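Local structure of translation initiation factor 6 (Methanocaldococcus jannaschii, 1G61) at residues 39-42 with 47-50. The protein binds to the 50S ribosomal subunit and prevents it from joining the 30S subunit to form the 70S initiation complex. Sequence-based numbering, arbitrary orientation.
Sequences EVSE and KCLQ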
loop_
_atom_site.group_PDB
_atom_site.type_symbol
_atom_site.label_atom_id
_atom_site.label_comp_id
_atom_site.label_asym_id
_atom_site.label_seq_id
_atom_site.Cartn_x
_atom_site.Cartn_y
_atom_site.Cartn_z
ATOM N N GLU A 39 -17.543 -1.490 4.922
ATOM C CA GLU A 39 -17.503 -0.502 3.843
ATOM C C GLU A 39 -16.216 -0.674 3.053
ATOM O O GLU A 39 -16.211 -0.638 1.803
ATOM C CB GLU A 39 -17.595 0.952 4.313
ATOM C CG GLU A 39 -18.961 1.408 4.793
ATOM C CD GLU A 39 -18.931 2.573 5.763
ATOM O OE1 GLU A 39 -18.040 3.453 5.631
ATOM O OE2 GLU A 39 -19.803 2.646 6.672
ATOM N N VAL A 40 -15.078 -0.879 3.720
ATOM C CA VAL A 40 -13.819 -1.105 3.024
ATOM C C VAL A 40 -13.831 -2.397 2.219
ATOM O O VAL A 40 -13.480 -2.459 1.032
ATOM C CB VAL A 40 -12.679 -1.058 4.084
ATOM C CG1 VAL A 40 -11.388 -1.511 3.417
ATOM C CG2 VAL A 40 -12.584 0.349 4.680
ATOM N N SER A 41 -14.328 -3.470 2.821
ATOM C CA SER A 41 -14.425 -4.755 2.165
ATOM C C SER A 41 -15.269 -4.644 0.908
ATOM O O SER A 41 -14.948 -5.235 -0.135
ATOM C CB SER A 41 -15.020 -5.799 3.137
ATOM O OG SER A 41 -15.078 -7.001 2.406
ATOM N N GLU A 42 -16.360 -3.909 0.950
ATOM C CA GLU A 42 -17.262 -3.816 -0.190
ATOM C C GLU A 42 -16.619 -3.052 -1.313
ATOM O O GLU A 42 -16.745 -3.383 -2.482
ATOM C CB GLU A 42 -18.558 -3.105 0.253
ATOM C CG GLU A 42 -19.626 -2.875 -0.786
ATOM C CD GLU A 42 -20.865 -2.171 -0.240
ATOM O OE1 GLU A 42 -21.992 -2.368 -0.740
ATOM O OE2 GLU A 42 -20.696 -1.394 0.737
ATOM N N LYS A 47 -11.114 -9.674 1.335
ATOM C CA LYS A 47 -11.197 -10.244 2.661
ATOM C C LYS A 47 -10.346 -9.374 3.600
ATOM O O LYS A 47 -9.178 -9.111 3.302
ATOM C CB LYS A 47 -10.761 -11.707 2.683
ATOM C CG LYS A 47 -11.688 -12.629 1.890
ATOM C CD LYS A 47 -12.962 -12.943 2.671
ATOM C CE LYS A 47 -13.872 -13.935 1.939
ATOM N NZ LYS A 47 -15.029 -14.336 2.798
ATOM N N CYS A 48 -10.940 -8.931 4.684
ATOM C CA CYS A 48 -10.309 -7.966 5.568
ATOM C C CYS A 48 -9.880 -8.637 6.861
ATOM O O CYS A 48 -10.657 -9.383 7.456
ATOM C CB CYS A 48 -11.272 -6.836 5.892
ATOM S SG CYS A 48 -11.551 -5.719 4.514
ATOM N N LEU A 49 -8.671 -8.360 7.273
ATOM C CA LEU A 49 -8.159 -8.788 8.572
ATOM C C LEU A 49 -7.817 -7.569 9.422
ATOM O O LEU A 49 -7.046 -6.700 8.948
ATOM C CB LEU A 49 -6.870 -9.615 8.406
ATOM C CG LEU A 49 -6.173 -9.960 9.727
ATOM C CD1 LEU A 49 -7.047 -10.869 10.596
ATOM C CD2 LEU A 49 -4.804 -10.601 9.471
ATOM N N GLN A 50 -8.348 -7.508 10.639
ATOM C CA GLN A 50 -7.916 -6.497 11.599
ATOM C C GLN A 50 -6.808 -7.094 12.446
ATOM O O GLN A 50 -6.977 -8.143 13.057
ATOM C CB GLN A 50 -9.084 -6.081 12.508
ATOM C CG GLN A 50 -10.127 -5.288 11.690
ATOM C CD GLN A 50 -11.247 -4.772 12.577
ATOM O OE1 GLN A 50 -11.126 -3.660 13.159
ATOM N NE2 GLN A 50 -12.305 -5.527 12.716
#
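Cys48 sets its sulfur against Ser41 and Val40 in a small helix-on-strand contact between the last two elements of a beta-alpha-beta unit, in which strand 25-28 leads through helix 34-44 to strand 47-50, parallel to the first; the unit is part of the alpha-beta barrel of this eIF-6 family protein. No hydrogen bond crosses between residues 39-42 and 47-50, and a single thiol does most of the work, a compact case of a connecting helix packing on the strand that follows it. The CA atoms of Ser41 and Cys48 are 6.2 Å apart. Cys48 directs its side chain at the helix; with SG anti to its own carbonyl carbon (chi1 -72°), the sulfur lies beside the helix backbone, 3.7 Å from Ser41 CB and 3.8 Å from Ser41 CA. It thus meets the carbon base of the serine, while the hydroxyl serves another purpose: OG, anti to the backbone N at chi1 180°, hydrogen-bonds to the carbonyl oxygen of Thr46 in the short turn between helix and strand. That bond ties the last part of the helix to the start of the returning chain. Val40 adds a looser apolar touch through one methyl branch, CG1 standing 4.4 Å from Cys48 SG. Around this contact, Thr26 of strand 25-28 touches both Val40 and Cys48, and Val37, earlier on the helix, also meets Cys48. Strand 47-50, at the margin of the sheet, bonds to strand 25-28 through the backbone of Lys47 and Leu49, whose side chains contact helix 78-90, whereas Cys48 between them faces helix 34-44, placing the strand between two helices.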